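PDB 1N1Q: DNA protection during starvation protein, which probably shields DNA during starvation by binding and condensing it, and by oxidising ferrous iron with hydrogen peroxide and storing the ferric mineral inside a hollow twelve-subunit shell. Local coordinates for residues H43-F46 with E47-T51; K85-T88 with G89-A93; F104-L107 with V108-K112. All blocks are in the same frame, centred on the assembly; numbering follows the deposited sequence.

Contact 1 (H43-F46 with E47-T51); sequences HEKF and EELYT. With FEO (mu-oxo-diiron), chain F.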
# COMPACT_ATOMS: atom_id res chain seq x y z
N HIS A 43 1.59 -17.97 23.14
CA HIS A 43 1.07 -16.89 22.31
C HIS A 43 1.88 -16.91 21.00
O HIS A 43 1.33 -16.77 19.91
CB HIS A 43 1.27 -15.55 23.02
CG HIS A 43 0.80 -14.36 22.24
ND1 HIS A 43 -0.53 -14.13 21.96
CD2 HIS A 43 1.49 -13.32 21.72
CE1 HIS A 43 -0.64 -12.99 21.30
NE2 HIS A 43 0.57 -12.48 21.14
N GLU A 44 3.18 -17.12 21.14
CA GLU A 44 4.08 -17.17 19.99
C GLU A 44 3.90 -18.45 19.18
O GLU A 44 3.84 -18.41 17.95
CB GLU A 44 5.54 -17.06 20.47
CG GLU A 44 6.57 -17.19 19.36
CD GLU A 44 8.00 -17.04 19.85
OE1 GLU A 44 8.42 -17.86 20.69
OE2 GLU A 44 8.68 -16.09 19.40
N LYS A 45 3.79 -19.58 19.87
CA LYS A 45 3.62 -20.87 19.20
C LYS A 45 2.38 -20.88 18.32
O LYS A 45 2.41 -21.29 17.16
CB LYS A 45 3.49 -22.00 20.22
CG LYS A 45 3.62 -23.38 19.59
CD LYS A 45 5.10 -23.70 19.37
CE LYS A 45 5.37 -24.21 17.97
NZ LYS A 45 6.83 -24.43 17.80
N PHE A 46 1.27 -20.42 18.89
CA PHE A 46 0.02 -20.38 18.15
C PHE A 46 0.07 -19.47 16.93
O PHE A 46 -0.60 -19.74 15.93
CB PHE A 46 -1.12 -20.00 19.11
CG PHE A 46 -1.40 -21.05 20.16
CD1 PHE A 46 -1.69 -20.68 21.47
CD2 PHE A 46 -1.37 -22.40 19.85
CE1 PHE A 46 -1.94 -21.65 22.45
CE2 PHE A 46 -1.62 -23.37 20.81
CZ PHE A 46 -1.90 -23.00 22.12
N GLU A 47 0.87 -18.41 16.98
CA GLU A 47 0.99 -17.53 15.82
C GLU A 47 1.75 -18.31 14.73
O GLU A 47 1.38 -18.28 13.56
CB GLU A 47 1.77 -16.25 16.14
CG GLU A 47 2.24 -15.53 14.86
CD GLU A 47 2.93 -14.21 15.11
OE1 GLU A 47 3.56 -14.05 16.18
OE2 GLU A 47 2.86 -13.33 14.23
N GLU A 48 2.81 -19.00 15.14
CA GLU A 48 3.60 -19.81 14.23
C GLU A 48 2.68 -20.79 13.51
O GLU A 48 2.76 -20.97 12.29
CB GLU A 48 4.66 -20.59 15.01
CG GLU A 48 5.51 -21.55 14.17
CD GLU A 48 6.34 -22.51 15.02
OE1 GLU A 48 6.65 -22.18 16.19
OE2 GLU A 48 6.70 -23.59 14.51
N LEU A 49 1.79 -21.42 14.28
CA LEU A 49 0.87 -22.40 13.73
C LEU A 49 -0.23 -21.81 12.83
O LEU A 49 -0.55 -22.40 11.80
CB LEU A 49 0.25 -23.24 14.86
CG LEU A 49 1.26 -24.09 15.64
CD1 LEU A 49 0.57 -24.84 16.77
CD2 LEU A 49 1.95 -25.08 14.70
N TYR A 50 -0.81 -20.67 13.19
CA TYR A 50 -1.84 -20.14 12.29
C TYR A 50 -1.19 -19.58 11.03
O TYR A 50 -1.80 -19.54 9.97
CB TYR A 50 -2.78 -19.13 12.98
CG TYR A 50 -2.23 -17.77 13.41
CD1 TYR A 50 -1.72 -16.86 12.48
CD2 TYR A 50 -2.35 -17.35 14.74
CE1 TYR A 50 -1.34 -15.57 12.87
CE2 TYR A 50 -1.98 -16.07 15.13
CZ TYR A 50 -1.48 -15.18 14.20
OH TYR A 50 -1.14 -13.91 14.60
N THR A 51 0.07 -19.17 11.14
CA THR A 51 0.79 -18.66 9.98
C THR A 51 0.97 -19.83 9.01
O THR A 51 0.81 -19.69 7.81
CB THR A 51 2.16 -18.09 10.37
OG1 THR A 51 1.97 -16.97 11.25
CG2 THR A 51 2.93 -17.64 9.13
FE1 FEO F . -1.37 -11.50 17.61
FE2 FEO F . 1.25 -9.79 18.70
O FEO F . 0.55 -11.20 17.40
O HOH W 1 0.48 -9.57 20.71
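Glu44, Lys45 and Phe46 hand their carbonyls to the amides of Glu48, Leu49 and Tyr50 in successive i to i+4 bonds, the Leu49 N to Lys45 O bond measuring 2.9 Å. This is one turn after another of helix 39-66, a helix of the ferritin-like four-helix bundle. Along the helix a salt bridge spans i to i+3: Lys45 NZ sits 2.8 Å from Glu48 OE1, on the syn side of the carboxylate but 30° out of its plane. The two side chains run alongside each other in the same direction, because both have CG anti to the backbone N (chi1 -167° and 176°), with the lysine chain then bending to bring its amine round. Replacing Glu48 with an alanine would probably leave the Lys45 ammonium without this mate and its long chain freer to swing. The inward side is apolar: Leu49 CD1 comes to the edge of the Phe46 ring, 4.4 Å from Phe46 CD2, while Phe46 also rests on Met96 and Val100 of helix 93-120. The third side faces iron. His43 and Tyr50, with His31, line the pocket of the mu-oxo-diiron group, where Asp58 and Glu62 of a second subunit complete the iron site shared with His31. His43 NE2 is not a direct ligand of the metal; a water whose oxygen is hydrogen-bonded to His43 NE2 at 2.9 Å binds the iron atom FE2, the water oxygen lying 2.2 Å from FE2.

Contact 2 (K85-T88 with G89-A93); sequences KEAT and GGESA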
# COMPACT_ATOMS: atom_id res chain seq x y z
N LYS A 85 -13.37 -29.35 15.07
CA LYS A 85 -14.34 -28.56 15.84
C LYS A 85 -13.72 -27.21 16.25
O LYS A 85 -12.50 -27.10 16.37
CB LYS A 85 -14.78 -29.30 17.12
CG LYS A 85 -15.39 -30.67 16.91
CD LYS A 85 -16.65 -30.64 16.06
CE LYS A 85 -17.39 -31.97 16.16
NZ LYS A 85 -18.46 -32.12 15.13
N GLU A 86 -14.57 -26.21 16.46
CA GLU A 86 -14.10 -24.88 16.85
C GLU A 86 -13.83 -24.86 18.34
O GLU A 86 -14.30 -25.73 19.08
CB GLU A 86 -15.15 -23.83 16.46
CG GLU A 86 -15.51 -23.89 14.98
CD GLU A 86 -15.91 -22.55 14.41
OE1 GLU A 86 -17.10 -22.19 14.48
OE2 GLU A 86 -15.01 -21.85 13.91
N ALA A 87 -13.05 -23.88 18.79
CA ALA A 87 -12.72 -23.77 20.20
C ALA A 87 -13.99 -23.53 21.02
O ALA A 87 -14.99 -23.04 20.51
CB ALA A 87 -11.73 -22.63 20.42
N THR A 88 -13.93 -23.89 22.30
CA THR A 88 -15.07 -23.69 23.20
C THR A 88 -15.06 -22.28 23.77
O THR A 88 -16.11 -21.71 24.05
CB THR A 88 -15.05 -24.67 24.38
OG1 THR A 88 -13.91 -24.40 25.21
CG2 THR A 88 -14.98 -26.10 23.89
N GLY A 89 -13.87 -21.72 23.92
CA GLY A 89 -13.75 -20.37 24.45
C GLY A 89 -13.26 -20.40 25.89
O GLY A 89 -12.77 -19.39 26.40
N GLY A 90 -13.36 -21.56 26.53
CA GLY A 90 -12.91 -21.68 27.91
C GLY A 90 -11.73 -22.62 28.14
O GLY A 90 -11.49 -23.03 29.28
N GLU A 91 -10.98 -22.95 27.09
CA GLU A 91 -9.84 -23.84 27.26
C GLU A 91 -8.72 -23.22 28.09
O GLU A 91 -8.41 -22.05 27.96
CB GLU A 91 -9.24 -24.25 25.91
CG GLU A 91 -10.16 -25.07 25.03
CD GLU A 91 -10.99 -24.21 24.10
OE1 GLU A 91 -11.22 -23.03 24.43
OE2 GLU A 91 -11.41 -24.72 23.05
N SER A 92 -8.12 -24.03 28.96
CA SER A 92 -6.99 -23.58 29.76
C SER A 92 -5.80 -23.70 28.81
O SER A 92 -5.92 -24.30 27.75
CB SER A 92 -6.78 -24.51 30.96
OG SER A 92 -6.36 -25.79 30.54
N ALA A 93 -4.66 -23.15 29.20
CA ALA A 93 -3.47 -23.22 28.35
C ALA A 93 -3.13 -24.67 27.98
O ALA A 93 -2.89 -24.98 26.81
CB ALA A 93 -2.28 -22.58 29.05
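Glu91 folds back across Thr88, the two side chains crossing obliquely, and its carboxylate ends up facing the backbone amides of Thr88 and Gly89. A bend at chi2 (91°) swings the acid back along the chain, where each of its oxygens takes a different N-H. Thr88 N gives a nearly straight bond to Glu91 OE2, 2.8 Å long with an angle of 165° at the hydrogen; Gly89 N donates to Glu91 OE1 at 3.0 Å. Both donors come from the syn side of the carboxylate, yet each stands about 30° out of its plane. The threonine completes the turn in the other direction: its OG1, placed between its own backbone N and carbonyl carbon, accepts a bond from Gly90 N at 3.2 Å. This closes a side-chain-to-main-chain ST turn within the loop that joins helix 75-81 to helix 93-120. Gly89 has a positive phi, and a side chain there would collide with the carbonyl oxygen of Thr88. On the helix 4-33 side, Ala87 CB lies 3.4 Å from Glu91 OE2, and both residues rest on Phe30 of that helix. Just beyond, Ser92 is the N-cap of helix 93-120. With one acid receiving two consecutive amides and one hydroxyl a third, three successive backbone N-H groups of the turn are met by side chains of the turn itself, and the amide dipoles are likely to favour the charged form of Glu91.

Contact 3 (F104-L107 with V108-K112); sequences FVDL and VGELK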
# COMPACT_ATOMS: atom_id res chain seq x y z
N PHE A 104 -4.28 -32.26 15.35
CA PHE A 104 -3.20 -32.67 14.46
C PHE A 104 -3.17 -34.19 14.30
O PHE A 104 -2.90 -34.70 13.22
CB PHE A 104 -1.85 -32.17 14.98
CG PHE A 104 -1.60 -30.70 14.71
CD1 PHE A 104 -0.35 -30.14 15.00
CD2 PHE A 104 -2.58 -29.89 14.15
CE1 PHE A 104 -0.10 -28.79 14.75
CE2 PHE A 104 -2.33 -28.54 13.89
CZ PHE A 104 -1.10 -27.99 14.19
N VAL A 105 -3.44 -34.91 15.38
CA VAL A 105 -3.45 -36.36 15.32
C VAL A 105 -4.58 -36.82 14.38
O VAL A 105 -4.39 -37.74 13.59
CB VAL A 105 -3.66 -36.99 16.72
CG1 VAL A 105 -3.82 -38.51 16.61
CG2 VAL A 105 -2.46 -36.67 17.60
N ASP A 106 -5.73 -36.16 14.47
CA ASP A 106 -6.86 -36.49 13.62
C ASP A 106 -6.49 -36.22 12.16
O ASP A 106 -6.72 -37.06 11.28
CB ASP A 106 -8.08 -35.66 14.04
CG ASP A 106 -9.37 -36.16 13.42
OD1 ASP A 106 -9.48 -37.38 13.20
OD2 ASP A 106 -10.27 -35.33 13.18
N LEU A 107 -5.89 -35.06 11.90
CA LEU A 107 -5.47 -34.70 10.55
C LEU A 107 -4.45 -35.67 9.97
O LEU A 107 -4.49 -35.99 8.78
CB LEU A 107 -4.90 -33.29 10.52
CG LEU A 107 -5.85 -32.15 10.89
CD1 LEU A 107 -5.17 -30.82 10.59
CD2 LEU A 107 -7.15 -32.27 10.09
N VAL A 108 -3.53 -36.15 10.80
CA VAL A 108 -2.52 -37.10 10.31
C VAL A 108 -3.24 -38.34 9.77
O VAL A 108 -2.88 -38.86 8.71
CB VAL A 108 -1.55 -37.52 11.44
CG1 VAL A 108 -0.79 -38.80 11.04
CG2 VAL A 108 -0.54 -36.40 11.69
N GLY A 109 -4.25 -38.79 10.50
CA GLY A 109 -5.00 -39.95 10.07
C GLY A 109 -5.74 -39.68 8.77
O GLY A 109 -5.75 -40.52 7.87
N GLU A 110 -6.35 -38.51 8.67
CA GLU A 110 -7.08 -38.14 7.46
C GLU A 110 -6.13 -37.96 6.29
O GLU A 110 -6.45 -38.30 5.15
CB GLU A 110 -7.90 -36.86 7.68
CG GLU A 110 -8.99 -37.00 8.73
CD GLU A 110 -9.91 -35.78 8.80
OE1 GLU A 110 -9.59 -34.75 8.17
OE2 GLU A 110 -10.94 -35.86 9.49
N LEU A 111 -4.95 -37.41 6.56
CA LEU A 111 -3.97 -37.19 5.50
C LEU A 111 -3.49 -38.52 4.92
O LEU A 111 -3.27 -38.64 3.72
CB LEU A 111 -2.79 -36.36 6.04
CG LEU A 111 -3.11 -34.86 6.21
CD1 LEU A 111 -1.98 -34.18 6.98
CD2 LEU A 111 -3.31 -34.22 4.84
N LYS A 112 -3.35 -39.53 5.77
CA LYS A 112 -2.92 -40.85 5.30
C LYS A 112 -3.97 -41.42 4.35
O LYS A 112 -3.65 -41.97 3.30
CB LYS A 112 -2.71 -41.81 6.47
CG LYS A 112 -1.49 -41.50 7.33
CD LYS A 112 -1.40 -42.45 8.51
CE LYS A 112 -0.23 -42.11 9.42
NZ LYS A 112 -0.25 -42.91 10.67
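Leu107 and Leu111, one turn apart, belong to a purely local contact within helix 93-120, midway along a helix whose one side is buried and whose other side meets solvent. Leu111 N bonds Leu107 O at 2.7 Å, and Leu111 CG settles 3.1 Å from that same oxygen, so the carbonyl is crowded by its partner's branch. One turn back, Val108 N bonds Phe104 O at 2.9 Å. Val108 CG2 also comes to 3.3 Å from Phe104 O, because this methyl stands beside its own backbone N. In the four-helix bundle of the ferritin-like fold the leucines and Phe104 make up the inward stripe: Leu107 lies on Trp20 and Leu23 of helix 4-33 and, with Phe104, on Leu137 of helix 124-148, where Leu111 meets Ile133. Another side of the helix is polar. Glu110 N bonds Asp106 O at 3.0 Å, and the two acids of this turn cross with their carboxylate planes 61° apart. Asp106 OD2 and Glu110 OE2 are 3.8 Å from each other, a pairing of like charges that may raise the proton affinity of one of them, an effect that the donors round Glu110 would tend to offset. Those partners lie outside: OE2 is hydrogen-bonded to Ser83 OG and OE1 to Gln16 NE2, and Arg15 makes a long, weak ion pair with OE2, while the extended chain brings Glu110 OE1 within 4.0 Å of Leu107 CD2.

Contacts 1 and 3 are partly buried and lie on two helices of the same bundle, 39-66 and 93-120; contact 2 is a surface turn in the loop that leads into the second of these. The two helical contacts meet directly, Leu49 CD2 standing 4.2 Å from Phe104 CE1, whereas contact 2 touches neither. Carboxylates behave differently in each setting: in contact 1 one pairs with a lysine, in contact 2 one receives backbone amides, and in contact 3 two stand close together. Contacts 1 and 2 both reach the second subunit, the first beside the diiron group and the second through Glu86, while contact 3 stays within its own chain.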